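Local coordinates for protein polyketide synthase (Synechococcus sp., PDB 4GOX) that probably transfers a sulfonate group from PAPS to a polyketide intermediate, acting as the sulfotransferase domain of an olefin synthase, at residues Q16-K21 with S142-D147; G79-L84 with A97-W102; F146-Y151 with A205-Q210. One frame throughout, in Å; residues are numbered along the deposited sequence.

How the contacts relate
From the N terminus, the loop residues 16-21 lead into strand 26-30, and contact 1 sets them against the end of helix 136-145, closing a loop of about 120 residues. Nested inside that loop is contact 2, a short-range closure between the consecutive helices 79-88 and 92-104. The chain then passes straight from contact 1 into contact 3, which shares Phe146 and Asp147 with it. Contact 3 closes a loop of about 50 residues holding helices 158-167 and 181-202, and pairs strand 149-155 with the edge strand 208-212, at one side of the parallel sheet within this chain. Contacts 1 and 3 also touch directly, because Ser142 and Glu143 meet the hydroxyl of Tyr151.

Contact 1. Residues Q16-K21 with S142-D147; sequences QKPDHK and SEILFD
Lys21 reaches residues 142-147 through two torsions: CG stands anti to its own carbonyl carbon (chi1 -82°), and a bend at chi3 (85°) turns the end of the chain across the last turn of helix 136-145. The methylenes thereby run over backbone carbonyls, with Lys21 CG 3.4 Å from Ile144 O and Lys21 CE 3.2 Å from Phe146 O. At the tip, Lys21 NZ donates to Glu143 O at 3.1 Å, meeting that oxygen nearly along the C=O axis. The carboxylate of Asp147 comes in obliquely beside the same chain; its OD2 lies 3.4 Å from Lys21 CB but 4.0 Å from Lys21 NZ, a long salt bridge.

Pro18 supplies the apolar half of the contact. Its ring crosses the Ile144 side chain at about a right angle, bringing Pro18 CD to 4.0 Å from Ile144 CG2, and the same Pro18 CD lies 3.7 Å from Ile144 O, in the last turn of the helix. Ile144 CG2 also touches Gln16 O, so one methyl meets Gln16, Lys17 and Pro18. Backbone hydrogen bonds between Asn22 and both Leu145 and Asp147 continue the attachment toward strand 26-30.

The example illustrates how a lysine can serve a helix C terminus. An ammonium among the last carbonyls probably offsets the partial negative charge gathered there, while Asp147, distant from NZ, adds a weaker electrostatic contribution.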
loop_
_atom_site.group_PDB
_atom_site.type_symbol
_atom_site.label_atom_id
_atom_site.label_comp_id
_atom_site.label_asym_id
_atom_site.label_seq_id
_atom_site.Cartn_x
_atom_site.Cartn_y
_atom_site.Cartn_z
ATOM N N GLN A 16 -18.927 9.987 5.664
ATOM C CA GLN A 16 -20.314 9.602 5.426
ATOM C C GLN A 16 -20.405 8.090 5.691
ATOM O O GLN A 16 -19.636 7.298 5.117
ATOM C CB GLN A 16 -20.721 9.905 3.976
ATOM C CG GLN A 16 -22.199 9.696 3.657
ATOM C CD GLN A 16 -23.084 10.673 4.383
ATOM O OE1 GLN A 16 -23.227 11.838 3.985
ATOM N NE2 GLN A 16 -23.692 10.214 5.470
ATOM N N LYS A 17 -21.293 7.707 6.615
ATOM C CA LYS A 17 -21.527 6.308 6.949
ATOM C C LYS A 17 -22.440 5.734 5.866
ATOM O O LYS A 17 -23.513 6.289 5.647
ATOM C CB LYS A 17 -22.146 6.178 8.350
ATOM C CG LYS A 17 -21.097 6.249 9.442
ATOM C CD LYS A 17 -21.702 6.162 10.833
ATOM C CE LYS A 17 -21.064 7.137 11.807
ATOM N NZ LYS A 17 -19.605 6.899 11.996
ATOM N N PRO A 18 -22.010 4.706 5.095
ATOM C CA PRO A 18 -22.890 4.177 4.034
ATOM C C PRO A 18 -24.144 3.533 4.613
ATOM O O PRO A 18 -24.093 3.037 5.745
ATOM C CB PRO A 18 -22.004 3.147 3.324
ATOM C CG PRO A 18 -21.037 2.709 4.356
ATOM C CD PRO A 18 -20.760 3.924 5.194
ATOM N N ASP A 19 -25.262 3.553 3.853
ATOM C CA ASP A 19 -26.545 2.963 4.261
ATOM C C ASP A 19 -26.331 1.536 4.760
ATOM O O ASP A 19 -26.819 1.174 5.835
ATOM C CB ASP A 19 -27.566 3.019 3.109
ATOM C CG ASP A 19 -28.276 4.362 2.939
ATOM O OD1 ASP A 19 -27.851 5.353 3.584
ATOM O OD2 ASP A 19 -29.260 4.420 2.165
ATOM N N HIS A 20 -25.515 0.768 4.013
ATOM C CA HIS A 20 -25.085 -0.583 4.349
ATOM C C HIS A 20 -23.589 -0.750 4.056
ATOM O O HIS A 20 -23.126 -0.411 2.959
ATOM C CB HIS A 20 -25.929 -1.665 3.643
ATOM C CG HIS A 20 -26.395 -1.326 2.253
ATOM N ND1 HIS A 20 -27.751 -1.196 1.956
ATOM C CD2 HIS A 20 -25.680 -1.141 1.115
ATOM C CE1 HIS A 20 -27.812 -0.926 0.659
ATOM N NE2 HIS A 20 -26.593 -0.882 0.110
ATOM N N LYS A 21 -22.832 -1.260 5.049
ATOM C CA LYS A 21 -21.392 -1.504 4.906
ATOM C C LYS A 21 -21.135 -2.574 3.857
ATOM O O LYS A 21 -21.991 -3.450 3.642
ATOM C CB LYS A 21 -20.767 -1.939 6.236
ATOM C CG LYS A 21 -20.445 -0.780 7.156
ATOM C CD LYS A 21 -20.016 -1.256 8.525
ATOM C CE LYS A 21 -18.555 -1.591 8.582
ATOM N NZ LYS A 21 -18.086 -1.787 9.977
ATOM N N SER A 142 -11.693 3.100 6.227
ATOM C CA SER A 142 -11.814 1.690 5.844
ATOM C C SER A 142 -12.788 0.936 6.744
ATOM O O SER A 142 -13.672 0.247 6.242
ATOM C CB SER A 142 -10.452 1.012 5.823
ATOM O OG SER A 142 -10.616 -0.363 5.516
ATOM N N GLU A 143 -12.651 1.091 8.063
ATOM C CA GLU A 143 -13.548 0.444 9.008
ATOM C C GLU A 143 -14.978 0.974 8.891
ATOM O O GLU A 143 -15.917 0.230 9.188
ATOM C CB GLU A 143 -12.999 0.509 10.441
ATOM C CG GLU A 143 -11.790 -0.412 10.609
ATOM C CD GLU A 143 -12.094 -1.886 10.388
ATOM O OE1 GLU A 143 -12.919 -2.440 11.149
ATOM O OE2 GLU A 143 -11.532 -2.481 9.440
ATOM N N ILE A 144 -15.146 2.224 8.396
ATOM C CA ILE A 144 -16.461 2.800 8.125
ATOM C C ILE A 144 -17.088 2.152 6.872
ATOM O O ILE A 144 -18.264 1.799 6.890
ATOM C CB ILE A 144 -16.391 4.365 8.071
ATOM C CG1 ILE A 144 -16.471 4.940 9.511
ATOM C CG2 ILE A 144 -17.501 4.981 7.191
ATOM C CD1 ILE A 144 -15.824 6.280 9.738
ATOM N N LEU A 145 -16.303 1.974 5.801
ATOM C CA LEU A 145 -16.797 1.433 4.520
ATOM C C LEU A 145 -16.962 -0.084 4.416
ATOM O O LEU A 145 -17.837 -0.537 3.680
ATOM C CB LEU A 145 -15.905 1.889 3.345
ATOM C CG LEU A 145 -15.766 3.392 3.072
ATOM C CD1 LEU A 145 -14.675 3.635 2.036
ATOM C CD2 LEU A 145 -17.101 4.021 2.635
ATOM N N PHE A 146 -16.102 -0.856 5.094
ATOM C CA PHE A 146 -16.038 -2.316 4.956
ATOM C C PHE A 146 -16.255 -3.118 6.223
ATOM O O PHE A 146 -15.805 -2.718 7.299
ATOM C CB PHE A 146 -14.674 -2.710 4.369
ATOM C CG PHE A 146 -14.280 -1.939 3.133
ATOM C CD1 PHE A 146 -14.859 -2.227 1.899
ATOM C CD2 PHE A 146 -13.294 -0.959 3.191
ATOM C CE1 PHE A 146 -14.492 -1.517 0.756
ATOM C CE2 PHE A 146 -12.917 -0.266 2.046
ATOM C CZ PHE A 146 -13.526 -0.542 0.839
ATOM N N ASP A 147 -16.861 -4.303 6.067
ATOM C CA ASP A 147 -17.103 -5.247 7.158
ATOM C C ASP A 147 -15.896 -6.132 7.369
ATOM O O ASP A 147 -15.551 -6.437 8.509
ATOM C CB ASP A 147 -18.276 -6.183 6.798
ATOM C CG ASP A 147 -19.679 -5.700 7.117
ATOM O OD1 ASP A 147 -20.643 -6.327 6.623
ATOM O OD2 ASP A 147 -19.817 -4.740 7.924
#

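Contact 2. Residues G79-L84 with A97-W102; sequences GLQRAL and AKVNQW
Leu84 and Trp102 approach from opposite directions across a pair of consecutive helices, 79-88 and 92-104, part of the helical region that lies between strands 50-51 and 124-129 along the chain of this P-loop-type alpha/beta fold. The two segments run 121° apart, N to C, with axes 10.4 Å from each other at closest approach, so they splay rather than align, and apolar side chains fill the space between them.

Val99 is the centre of this small core. Val99 CG2, anti to the carbonyl carbon, meets three residues of 79-84: Leu84 CD1 at 3.8 Å, Leu80 CD2 at 3.9 Å, and the aliphatic part of Gln81, whose CG lies 3.9 Å away. The two leucines slant across the valine, whereas Gln81, bent at chi2, crosses it at about a right angle. Shortening Gln81 to an alanine removes the CG methylene and what lies beyond it, and would probably open a gap beside Val99 CG2.

Further along, both leucines present methyls obliquely to the six-membered part of the indole. Tyr115 of helix 109-119 meets the Trp102 ring edge-to-face, and Met64 of helix 64-71 touches both Leu80 and Trp102, which places the helix pair against its neighbours. Within this cluster Leu80 CD2 stands 4.1 Å from Trp102 CZ3, while Leu84 CD2 comes to 3.6 Å from Trp102 CH2.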
loop_
_atom_site.group_PDB
_atom_site.type_symbol
_atom_site.label_atom_id
_atom_site.label_comp_id
_atom_site.label_asym_id
_atom_site.label_seq_id
_atom_site.Cartn_x
_atom_site.Cartn_y
_atom_site.Cartn_z
ATOM N N GLY A 79 -3.209 5.127 -11.150
ATOM C CA GLY A 79 -3.314 3.686 -10.987
ATOM C C GLY A 79 -4.746 3.202 -11.121
ATOM O O GLY A 79 -4.978 2.037 -11.469
ATOM N N LEU A 80 -5.729 4.103 -10.819
ATOM C CA LEU A 80 -7.146 3.790 -10.995
ATOM C C LEU A 80 -7.427 3.647 -12.514
ATOM O O LEU A 80 -8.110 2.700 -12.903
ATOM C CB LEU A 80 -8.070 4.859 -10.379
ATOM C CG LEU A 80 -9.577 4.679 -10.651
ATOM C CD1 LEU A 80 -10.137 3.436 -9.953
ATOM C CD2 LEU A 80 -10.362 5.935 -10.274
ATOM N N GLN A 81 -6.866 4.556 -13.350
ATOM C CA GLN A 81 -7.021 4.486 -14.812
ATOM C C GLN A 81 -6.432 3.153 -15.304
ATOM O O GLN A 81 -7.142 2.381 -15.956
ATOM C CB GLN A 81 -6.360 5.697 -15.521
ATOM C CG GLN A 81 -7.183 6.985 -15.470
ATOM C CD GLN A 81 -6.955 7.816 -14.204
ATOM O OE1 GLN A 81 -6.756 7.292 -13.095
ATOM N NE2 GLN A 81 -6.993 9.147 -14.336
ATOM N N ARG A 82 -5.178 2.841 -14.871
ATOM C CA ARG A 82 -4.453 1.619 -15.216
ATOM C C ARG A 82 -5.268 0.379 -14.833
ATOM O O ARG A 82 -5.428 -0.523 -15.661
ATOM C CB ARG A 82 -3.048 1.627 -14.590
ATOM C CG ARG A 82 -2.087 0.561 -15.135
ATOM C CD ARG A 82 -1.678 0.826 -16.579
ATOM N NE ARG A 82 -1.127 -0.359 -17.239
ATOM C CZ ARG A 82 -1.849 -1.263 -17.896
ATOM N NH1 ARG A 82 -3.169 -1.144 -17.970
ATOM N NH2 ARG A 82 -1.256 -2.295 -18.479
ATOM N N ALA A 83 -5.853 0.375 -13.617
ATOM C CA ALA A 83 -6.721 -0.715 -13.142
ATOM C C ALA A 83 -7.900 -0.966 -14.105
ATOM O O ALA A 83 -8.144 -2.111 -14.488
ATOM C CB ALA A 83 -7.262 -0.395 -11.752
ATOM N N LEU A 84 -8.624 0.106 -14.468
ATOM C CA LEU A 84 -9.795 0.090 -15.353
ATOM C C LEU A 84 -9.444 -0.413 -16.766
ATOM O O LEU A 84 -10.172 -1.238 -17.328
ATOM C CB LEU A 84 -10.368 1.503 -15.447
ATOM C CG LEU A 84 -11.028 2.090 -14.206
ATOM C CD1 LEU A 84 -11.318 3.562 -14.436
ATOM C CD2 LEU A 84 -12.303 1.310 -13.841
ATOM N N ALA A 97 -12.011 8.949 -19.477
ATOM C CA ALA A 97 -13.417 9.322 -19.673
ATOM C C ALA A 97 -14.346 8.677 -18.628
ATOM O O ALA A 97 -15.324 9.305 -18.221
ATOM C CB ALA A 97 -13.873 8.957 -21.092
ATOM N N LYS A 98 -14.052 7.428 -18.211
ATOM C CA LYS A 98 -14.813 6.695 -17.183
ATOM C C LYS A 98 -14.566 7.421 -15.821
ATOM O O LYS A 98 -15.519 7.632 -15.057
ATOM C CB LYS A 98 -14.336 5.220 -17.128
ATOM C CG LYS A 98 -15.109 4.286 -16.201
ATOM C CD LYS A 98 -16.425 3.806 -16.782
ATOM C CE LYS A 98 -17.307 3.204 -15.718
ATOM N NZ LYS A 98 -18.750 3.373 -16.034
ATOM N N VAL A 99 -13.302 7.859 -15.575
ATOM C CA VAL A 99 -12.900 8.598 -14.365
ATOM C C VAL A 99 -13.605 9.987 -14.330
ATOM O O VAL A 99 -14.261 10.301 -13.333
ATOM C CB VAL A 99 -11.356 8.669 -14.195
ATOM C CG1 VAL A 99 -10.941 9.682 -13.117
ATOM C CG2 VAL A 99 -10.778 7.287 -13.878
ATOM N N ASN A 100 -13.529 10.754 -15.455
ATOM C CA ASN A 100 -14.134 12.083 -15.651
ATOM C C ASN A 100 -15.645 12.083 -15.434
ATOM O O ASN A 100 -16.204 13.065 -14.936
ATOM C CB ASN A 100 -13.771 12.660 -17.028
ATOM C CG ASN A 100 -12.315 13.081 -17.181
ATOM O OD1 ASN A 100 -11.472 12.922 -16.282
ATOM N ND2 ASN A 100 -11.982 13.636 -18.338
ATOM N N GLN A 101 -16.290 10.965 -15.766
ATOM C CA GLN A 101 -17.724 10.776 -15.592
ATOM C C GLN A 101 -18.075 10.523 -14.128
ATOM O O GLN A 101 -19.081 11.033 -13.627
ATOM C CB GLN A 101 -18.243 9.686 -16.543
ATOM C CG GLN A 101 -18.802 10.236 -17.881
ATOM C CD GLN A 101 -18.121 11.491 -18.436
ATOM O OE1 GLN A 101 -18.583 12.627 -18.236
ATOM N NE2 GLN A 101 -17.016 11.315 -19.158
ATOM N N TRP A 102 -17.209 9.773 -13.419
ATOM C CA TRP A 102 -17.392 9.518 -11.994
ATOM C C TRP A 102 -17.223 10.817 -11.224
ATOM O O TRP A 102 -18.015 11.099 -10.322
ATOM C CB TRP A 102 -16.376 8.496 -11.514
ATOM C CG TRP A 102 -16.753 7.076 -11.788
ATOM C CD1 TRP A 102 -18.007 6.533 -11.760
ATOM C CD2 TRP A 102 -15.840 5.981 -11.898
ATOM N NE1 TRP A 102 -17.933 5.166 -11.912
ATOM C CE2 TRP A 102 -16.611 4.800 -11.990
ATOM C CE3 TRP A 102 -14.436 5.882 -11.902
ATOM C CZ2 TRP A 102 -16.028 3.540 -12.132
ATOM C CZ3 TRP A 102 -13.855 4.631 -12.039
ATOM C CH2 TRP A 102 -14.648 3.479 -12.153
#

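Contact 3. Residues F146-Y151 with A205-Q210; sequences FDQAKY and ADRYLQ
The guanidinium of Arg207 has Asp147 O over one face, 4.0 Å above the plane and offset toward the rim, and Ala149 O at its edge. Beside it, turned by 59°, lies the ring of Tyr151, with the carbonyl carbon of Ala149 over one face, 4.3 Å above the plane and toward the rim. These groups sit at the opening of a parallel strand pair, 149-155 with 208-212, joined by a beta-alpha-beta crossover through helices 158-167 and 181-202 in a P-loop-type alpha/beta fold.

The edge contact is a hydrogen bond. Arg207 NH2 donates at 2.8 Å to a lone pair of Ala149 O, the acceptor lying almost exactly in the guanidinium plane. A bend at chi3 (-76°) folds the arginine back along residues 147-149, where its CD also meets Gln148 NE2. The same NH2 forms a salt bridge with Glu143, whose OE2 is hydrogen-bonded to the Tyr151 hydroxyl; that hydroxyl is bonded to Ser142 as well. Arginine and tyrosine, lying side by side and pointing the same way, thus converge on one acid, which probably fixes the guanidinium in both position and rotation.

Beyond these side chains the regular pairing begins. Tyr151 N donates to Arg207 O at 2.7 Å and Leu209 N to Tyr151 O at 2.9 Å, so Tyr151 brackets Tyr208 in the parallel register. Tyr151 and Tyr208 share the sheet face packed by helix 181-202, while Lys150 and Leu209 touch helix 220-231. The Tyr208 hydroxyl is bonded to His153, and it also accepts from Gln210, with Gln210 NE2 3.0 Å from Tyr208 OH.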
loop_
_atom_site.group_PDB
_atom_site.type_symbol
_atom_site.label_atom_id
_atom_site.label_comp_id
_atom_site.label_asym_id
_atom_site.label_seq_id
_atom_site.Cartn_x
_atom_site.Cartn_y
_atom_site.Cartn_z
ATOM N N PHE A 146 -16.102 -0.856 5.094
ATOM C CA PHE A 146 -16.038 -2.316 4.956
ATOM C C PHE A 146 -16.255 -3.118 6.223
ATOM O O PHE A 146 -15.805 -2.718 7.299
ATOM C CB PHE A 146 -14.674 -2.710 4.369
ATOM C CG PHE A 146 -14.280 -1.939 3.133
ATOM C CD1 PHE A 146 -14.859 -2.227 1.899
ATOM C CD2 PHE A 146 -13.294 -0.959 3.191
ATOM C CE1 PHE A 146 -14.492 -1.517 0.756
ATOM C CE2 PHE A 146 -12.917 -0.266 2.046
ATOM C CZ PHE A 146 -13.526 -0.542 0.839
ATOM N N ASP A 147 -16.861 -4.303 6.067
ATOM C CA ASP A 147 -17.103 -5.247 7.158
ATOM C C ASP A 147 -15.896 -6.132 7.369
ATOM O O ASP A 147 -15.551 -6.437 8.509
ATOM C CB ASP A 147 -18.276 -6.183 6.798
ATOM C CG ASP A 147 -19.679 -5.700 7.117
ATOM O OD1 ASP A 147 -20.643 -6.327 6.623
ATOM O OD2 ASP A 147 -19.817 -4.740 7.924
ATOM N N GLN A 148 -15.282 -6.577 6.261
ATOM C CA GLN A 148 -14.209 -7.570 6.234
ATOM C C GLN A 148 -12.884 -7.113 5.617
ATOM O O GLN A 148 -12.211 -7.937 4.994
ATOM C CB GLN A 148 -14.719 -8.834 5.507
ATOM C CG GLN A 148 -15.630 -9.716 6.349
ATOM C CD GLN A 148 -14.851 -10.738 7.138
ATOM O OE1 GLN A 148 -14.643 -11.872 6.689
ATOM N NE2 GLN A 148 -14.409 -10.364 8.336
ATOM N N ALA A 149 -12.466 -5.838 5.818
ATOM C CA ALA A 149 -11.162 -5.384 5.305
ATOM C C ALA A 149 -10.021 -6.079 6.047
ATOM O O ALA A 149 -10.079 -6.240 7.265
ATOM C CB ALA A 149 -11.020 -3.877 5.447
ATOM N N LYS A 150 -9.001 -6.501 5.310
ATOM C CA LYS A 150 -7.784 -7.098 5.884
ATOM C C LYS A 150 -6.638 -6.141 5.656
ATOM O O LYS A 150 -6.547 -5.534 4.590
ATOM C CB LYS A 150 -7.459 -8.468 5.281
ATOM C CG LYS A 150 -8.352 -9.579 5.808
ATOM C CD LYS A 150 -7.847 -10.930 5.300
ATOM C CE LYS A 150 -8.708 -12.084 5.753
ATOM N NZ LYS A 150 -9.883 -12.255 4.866
ATOM N N TYR A 151 -5.768 -6.005 6.645
ATOM C CA TYR A 151 -4.647 -5.083 6.543
ATOM C C TYR A 151 -3.296 -5.779 6.638
ATOM O O TYR A 151 -2.989 -6.398 7.658
ATOM C CB TYR A 151 -4.752 -3.985 7.628
ATOM C CG TYR A 151 -6.107 -3.320 7.656
ATOM C CD1 TYR A 151 -6.464 -2.381 6.689
ATOM C CD2 TYR A 151 -7.062 -3.685 8.596
ATOM C CE1 TYR A 151 -7.724 -1.793 6.688
ATOM C CE2 TYR A 151 -8.322 -3.093 8.609
ATOM C CZ TYR A 151 -8.654 -2.164 7.644
ATOM O OH TYR A 151 -9.888 -1.579 7.684
ATOM N N ALA A 205 -6.348 -10.184 14.864
ATOM C CA ALA A 205 -5.146 -10.689 14.195
ATOM C C ALA A 205 -5.662 -11.375 12.927
ATOM O O ALA A 205 -4.919 -11.575 11.974
ATOM C CB ALA A 205 -4.422 -11.694 15.076
ATOM N N ASP A 206 -6.967 -11.682 12.914
ATOM C CA ASP A 206 -7.691 -12.241 11.781
ATOM C C ASP A 206 -7.743 -11.231 10.627
ATOM O O ASP A 206 -7.852 -11.648 9.479
ATOM C CB ASP A 206 -9.125 -12.628 12.210
ATOM C CG ASP A 206 -9.208 -13.776 13.212
ATOM O OD1 ASP A 206 -8.576 -14.838 12.963
ATOM O OD2 ASP A 206 -9.939 -13.635 14.219
ATOM N N ARG A 207 -7.682 -9.897 10.928
ATOM C CA ARG A 207 -7.747 -8.854 9.894
ATOM C C ARG A 207 -6.481 -7.969 9.792
ATOM O O ARG A 207 -6.447 -7.009 9.030
ATOM C CB ARG A 207 -9.053 -8.032 10.002
ATOM C CG ARG A 207 -10.322 -8.890 9.926
ATOM C CD ARG A 207 -11.554 -8.140 9.454
ATOM N NE ARG A 207 -12.107 -7.273 10.494
ATOM C CZ ARG A 207 -11.963 -5.950 10.536
ATOM N NH1 ARG A 207 -12.506 -5.249 11.526
ATOM N NH2 ARG A 207 -11.270 -5.317 9.595
ATOM N N TYR A 208 -5.431 -8.326 10.512
ATOM C CA TYR A 208 -4.188 -7.570 10.512
ATOM C C TYR A 208 -2.987 -8.499 10.552
ATOM O O TYR A 208 -2.951 -9.429 11.357
ATOM C CB TYR A 208 -4.168 -6.641 11.730
ATOM C CG TYR A 208 -2.857 -5.936 11.991
ATOM C CD1 TYR A 208 -2.476 -4.826 11.235
ATOM C CD2 TYR A 208 -2.051 -6.299 13.069
ATOM C CE1 TYR A 208 -1.316 -4.112 11.533
ATOM C CE2 TYR A 208 -0.871 -5.610 13.357
ATOM C CZ TYR A 208 -0.513 -4.515 12.590
ATOM O OH TYR A 208 0.627 -3.826 12.897
ATOM N N LEU A 209 -1.997 -8.217 9.712
ATOM C CA LEU A 209 -0.750 -8.965 9.646
ATOM C C LEU A 209 0.456 -8.046 9.422
ATOM O O LEU A 209 0.505 -7.331 8.421
ATOM C CB LEU A 209 -0.819 -9.997 8.496
ATOM C CG LEU A 209 0.420 -10.886 8.265
ATOM C CD1 LEU A 209 0.455 -12.057 9.241
ATOM C CD2 LEU A 209 0.429 -11.425 6.859
ATOM N N GLN A 210 1.438 -8.107 10.323
ATOM C CA GLN A 210 2.710 -7.401 10.155
ATOM C C GLN A 210 3.623 -8.219 9.257
ATOM O O GLN A 210 3.747 -9.423 9.427
ATOM C CB GLN A 210 3.431 -7.214 11.496
ATOM C CG GLN A 210 2.847 -6.062 12.267
ATOM C CD GLN A 210 3.542 -5.805 13.571
ATOM O OE1 GLN A 210 4.675 -6.239 13.802
ATOM N NE2 GLN A 210 2.905 -5.009 14.408
#